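Long-range contact in putative tryptophan halogenase (Xanthomonas campestris pv. campestris, PDB 6Y1W), which probably acts as a flavin-dependent halogenase, using reduced FAD to halogenate an aromatic substrate: residues A[42-54]-A[180-192]. Sequence-based numbering, arbitrary orientation. Where two conformers were deposited one is given.
Sequences QLQITLVESDEIG and GFGVQRIEGRIGS. With BU9 (Meso-2,3-Butanediol), chain M.
Q184 N donates to I45 O and L47 N to Q184 O, and the parallel ladder runs on through I186 N to L47 O, E49 N to I186 O and G188 N to E49 O. The last donor stands well out of the E49 carbonyl plane, where the second strand turns off at G188. A water extends the pairing backward, linking I45 N to G182 O.

Charged groups gather around E49 and D51. The extended R185 side chain, its CG anti to the backbone N, brings its guanidinium to two carboxylates at its edge: NE gives a straight bond to the anti lone pair of E49 OE2 (2.7 Å), and NH2 reaches D51 OD1 (2.8 Å) on the syn side. The E49 carboxylate is turned 74° from the guanidinium, that of D51 only 20°. W29 of helix 25-39, which follows strand 18-22, also donates to E49 OE2. E187, bent at chi2 (-76°), swings OE2 back to accept D51 N at 2.7 Å; a second water also donates to OE2, and the proximity of D51 OD2 would tend to raise the proton affinity of this pair.

Strands 44-49 and 184-187 are neighbours in the parallel part of a Rossmann-type sheet, with 18-22 on the other side of 44-49. E49, the last residue of strand 44-49 and close to G24, is placed like the acidic residue that commonly binds the FAD ribose in such folds.

R189, just past G188, reaches across to the type I turn S50-I53, where its NH1 donates to S50 OG (2.8 Å) in the guanidinium plane, while E52 OE1 sits over one guanidinium face, a purely electrostatic pairing. Meso-2,3-butanediol occupies the adjoining pocket: I190 N donates to its O06 (3.0 Å).

Among apolar groups, T46 CG2 touches I186 CD1 at 3.6 Å.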
# COMPACT_ATOMS: atom_id res chain seq x y z
N GLN A 42 0.49 -28.66 -14.34
CA GLN A 42 -0.82 -29.06 -13.86
C GLN A 42 -1.95 -28.68 -14.78
O GLN A 42 -3.05 -29.19 -14.62
CB GLN A 42 -1.12 -28.39 -12.49
CG GLN A 42 -0.13 -28.75 -11.46
CD GLN A 42 -0.48 -28.31 -10.05
OE1 GLN A 42 0.01 -28.93 -9.12
NE2 GLN A 42 -1.27 -27.24 -9.89
N LEU A 43 -1.71 -27.81 -15.75
CA LEU A 43 -2.77 -27.32 -16.62
C LEU A 43 -2.49 -27.69 -18.06
O LEU A 43 -1.33 -27.73 -18.49
CB LEU A 43 -2.90 -25.79 -16.53
CG LEU A 43 -3.18 -25.18 -15.16
CD1 LEU A 43 -3.13 -23.67 -15.37
CD2 LEU A 43 -4.55 -25.58 -14.69
N GLN A 44 -3.54 -27.92 -18.81
CA GLN A 44 -3.44 -27.95 -20.27
C GLN A 44 -3.74 -26.54 -20.75
O GLN A 44 -4.83 -26.02 -20.52
CB GLN A 44 -4.43 -28.94 -20.88
CG GLN A 44 -4.36 -28.97 -22.41
CD GLN A 44 -5.36 -29.92 -23.04
OE1 GLN A 44 -6.10 -30.62 -22.33
NE2 GLN A 44 -5.39 -29.95 -24.37
N ILE A 45 -2.75 -25.92 -21.39
CA ILE A 45 -2.87 -24.53 -21.82
C ILE A 45 -2.82 -24.49 -23.33
O ILE A 45 -1.84 -24.95 -23.93
CB ILE A 45 -1.76 -23.65 -21.23
CG1 ILE A 45 -1.74 -23.80 -19.72
CG2 ILE A 45 -1.97 -22.17 -21.66
CD1 ILE A 45 -0.44 -23.36 -19.05
N THR A 46 -3.86 -23.91 -23.94
CA THR A 46 -3.98 -23.78 -25.38
C THR A 46 -4.14 -22.31 -25.74
O THR A 46 -4.95 -21.62 -25.13
CB THR A 46 -5.18 -24.56 -25.87
OG1 THR A 46 -5.03 -25.95 -25.46
CG2 THR A 46 -5.36 -24.41 -27.39
N LEU A 47 -3.40 -21.85 -26.76
CA LEU A 47 -3.55 -20.48 -27.26
C LEU A 47 -3.97 -20.55 -28.73
O LEU A 47 -3.34 -21.27 -29.52
CB LEU A 47 -2.24 -19.68 -27.12
CG LEU A 47 -2.36 -18.17 -27.45
CD1 LEU A 47 -1.28 -17.43 -26.67
CD2 LEU A 47 -2.22 -17.88 -28.97
N VAL A 48 -5.05 -19.84 -29.05
CA VAL A 48 -5.60 -19.76 -30.41
C VAL A 48 -5.29 -18.37 -30.96
O VAL A 48 -5.66 -17.36 -30.36
CB VAL A 48 -7.12 -19.99 -30.41
CG1 VAL A 48 -7.68 -19.88 -31.85
CG2 VAL A 48 -7.44 -21.35 -29.75
N GLU A 49 -4.66 -18.33 -32.13
CA GLU A 49 -4.40 -17.04 -32.76
C GLU A 49 -4.35 -17.25 -34.26
O GLU A 49 -3.99 -18.32 -34.76
CB GLU A 49 -3.09 -16.39 -32.29
CG GLU A 49 -1.81 -17.18 -32.66
CD GLU A 49 -0.51 -16.45 -32.30
OE1 GLU A 49 -0.50 -15.21 -32.12
OE2 GLU A 49 0.54 -17.13 -32.24
N SER A 50 -4.64 -16.18 -34.98
CA SER A 50 -4.66 -16.19 -36.44
C SER A 50 -3.38 -15.56 -36.96
O SER A 50 -2.97 -14.50 -36.48
CB SER A 50 -5.86 -15.40 -36.95
OG SER A 50 -5.73 -15.19 -38.34
N ASP A 51 -2.74 -16.21 -37.95
CA ASP A 51 -1.58 -15.60 -38.61
C ASP A 51 -1.94 -14.35 -39.40
O ASP A 51 -1.05 -13.59 -39.79
CB ASP A 51 -0.91 -16.62 -39.54
CG ASP A 51 -0.13 -17.66 -38.77
OD1 ASP A 51 0.25 -17.36 -37.62
OD2 ASP A 51 0.08 -18.77 -39.30
N GLU A 52 -3.21 -14.13 -39.70
CA GLU A 52 -3.62 -12.93 -40.42
C GLU A 52 -3.81 -11.72 -39.50
O GLU A 52 -4.15 -10.64 -40.00
CB GLU A 52 -4.90 -13.20 -41.21
CG GLU A 52 -4.84 -14.55 -41.96
CD GLU A 52 -6.22 -15.12 -42.29
OE1 GLU A 52 -7.23 -14.44 -42.04
OE2 GLU A 52 -6.27 -16.26 -42.80
N ILE A 53 -3.60 -11.86 -38.19
CA ILE A 53 -3.81 -10.78 -37.23
C ILE A 53 -2.48 -10.39 -36.62
O ILE A 53 -1.67 -11.26 -36.26
CB ILE A 53 -4.83 -11.19 -36.15
CG1 ILE A 53 -6.18 -11.44 -36.82
CG2 ILE A 53 -4.94 -10.11 -35.06
CD1 ILE A 53 -7.34 -11.36 -35.89
N GLY A 54 -2.21 -9.09 -36.54
CA GLY A 54 -0.95 -8.64 -35.99
C GLY A 54 -0.22 -7.68 -36.91
O GLY A 54 -0.45 -7.67 -38.12
N GLY A 180 8.00 -23.99 -24.80
CA GLY A 180 8.93 -24.77 -24.00
C GLY A 180 8.35 -25.30 -22.70
O GLY A 180 8.80 -26.33 -22.19
N PHE A 181 7.34 -24.63 -22.16
CA PHE A 181 6.64 -25.14 -20.99
C PHE A 181 5.35 -25.87 -21.36
O PHE A 181 4.53 -26.14 -20.47
CB PHE A 181 6.34 -23.99 -20.03
CG PHE A 181 7.55 -23.47 -19.32
CD1 PHE A 181 8.14 -24.22 -18.36
CD2 PHE A 181 8.13 -22.23 -19.64
CE1 PHE A 181 9.25 -23.77 -17.68
CE2 PHE A 181 9.26 -21.77 -18.96
CZ PHE A 181 9.82 -22.54 -17.99
N GLY A 182 5.17 -26.21 -22.63
CA GLY A 182 4.09 -27.08 -23.06
C GLY A 182 2.82 -26.43 -23.58
O GLY A 182 1.83 -27.15 -23.79
N VAL A 183 2.81 -25.12 -23.82
CA VAL A 183 1.61 -24.48 -24.36
C VAL A 183 1.37 -25.00 -25.77
O VAL A 183 2.31 -25.09 -26.58
CB VAL A 183 1.76 -22.94 -24.37
CG1 VAL A 183 0.57 -22.28 -25.09
CG2 VAL A 183 1.85 -22.43 -22.94
N GLN A 184 0.12 -25.36 -26.05
CA GLN A 184 -0.28 -25.84 -27.36
C GLN A 184 -0.81 -24.66 -28.17
O GLN A 184 -1.80 -24.05 -27.76
CB GLN A 184 -1.36 -26.91 -27.23
CG GLN A 184 -1.92 -27.36 -28.58
CD GLN A 184 -3.04 -28.39 -28.46
OE1 GLN A 184 -3.44 -28.99 -29.46
NE2 GLN A 184 -3.55 -28.60 -27.24
N ARG A 185 -0.17 -24.35 -29.29
CA ARG A 185 -0.62 -23.26 -30.15
C ARG A 185 -1.50 -23.83 -31.26
O ARG A 185 -1.14 -24.84 -31.87
CB ARG A 185 0.56 -22.51 -30.75
CG ARG A 185 0.14 -21.35 -31.63
CD ARG A 185 1.36 -20.70 -32.26
NE ARG A 185 1.02 -19.59 -33.14
CZ ARG A 185 0.92 -19.66 -34.47
NH1 ARG A 185 1.13 -20.81 -35.11
NH2 ARG A 185 0.61 -18.56 -35.15
N ILE A 186 -2.67 -23.23 -31.46
CA ILE A 186 -3.57 -23.59 -32.56
C ILE A 186 -3.75 -22.34 -33.42
O ILE A 186 -4.19 -21.30 -32.93
CB ILE A 186 -4.92 -24.12 -32.05
CG1 ILE A 186 -4.73 -25.33 -31.13
CG2 ILE A 186 -5.85 -24.46 -33.23
CD1 ILE A 186 -6.03 -25.93 -30.63
N GLU A 187 -3.35 -22.43 -34.70
CA GLU A 187 -3.47 -21.30 -35.61
C GLU A 187 -4.86 -21.31 -36.22
O GLU A 187 -5.37 -22.37 -36.61
CB GLU A 187 -2.42 -21.35 -36.73
CG GLU A 187 -2.26 -20.04 -37.52
CD GLU A 187 -3.39 -19.78 -38.53
OE1 GLU A 187 -3.95 -20.76 -39.07
OE2 GLU A 187 -3.72 -18.59 -38.78
N GLY A 188 -5.52 -20.17 -36.24
CA GLY A 188 -6.82 -20.12 -36.86
C GLY A 188 -7.67 -18.97 -36.37
O GLY A 188 -7.25 -18.17 -35.53
N ARG A 189 -8.89 -18.94 -36.89
CA ARG A 189 -9.82 -17.89 -36.54
C ARG A 189 -11.03 -18.48 -35.83
O ARG A 189 -11.63 -19.46 -36.29
CB ARG A 189 -10.27 -17.12 -37.78
CG ARG A 189 -9.12 -16.41 -38.46
CD ARG A 189 -9.47 -15.92 -39.85
NE ARG A 189 -9.93 -14.53 -39.87
CZ ARG A 189 -9.24 -13.48 -39.41
NH1 ARG A 189 -8.03 -13.64 -38.89
NH2 ARG A 189 -9.76 -12.26 -39.49
N ILE A 190 -11.44 -17.80 -34.78
CA ILE A 190 -12.58 -18.23 -33.98
C ILE A 190 -13.84 -17.87 -34.76
O ILE A 190 -14.07 -16.70 -35.08
CB ILE A 190 -12.56 -17.58 -32.60
CG1 ILE A 190 -11.32 -18.00 -31.81
CG2 ILE A 190 -13.78 -17.97 -31.80
CD1 ILE A 190 -11.14 -17.19 -30.55
N GLY A 191 -14.65 -18.87 -35.08
CA GLY A 191 -15.92 -18.65 -35.76
C GLY A 191 -17.11 -18.47 -34.83
O GLY A 191 -18.04 -17.72 -35.15
N SER A 192 -17.10 -19.15 -33.69
CA SER A 192 -18.17 -18.97 -32.72
C SER A 192 -17.69 -19.37 -31.32
O SER A 192 -16.68 -20.07 -31.16
CB SER A 192 -19.42 -19.77 -33.11
OG SER A 192 -19.18 -21.16 -33.09
C03 BU9 M . -9.26 -13.01 -33.49
C04 BU9 M . -9.05 -14.42 -34.06
O06 BU9 M . -10.23 -15.16 -33.87
C05 BU9 M . -7.86 -15.13 -33.40
C01 BU9 M . -6.60 -14.26 -33.49
O6 BU9 M . -8.13 -15.42 -32.05
O HOH W 1 -0.27 -27.26 -21.83
O HOH W 2 -6.12 -17.70 -39.35
O HOH W 3 1.42 -20.59 -37.90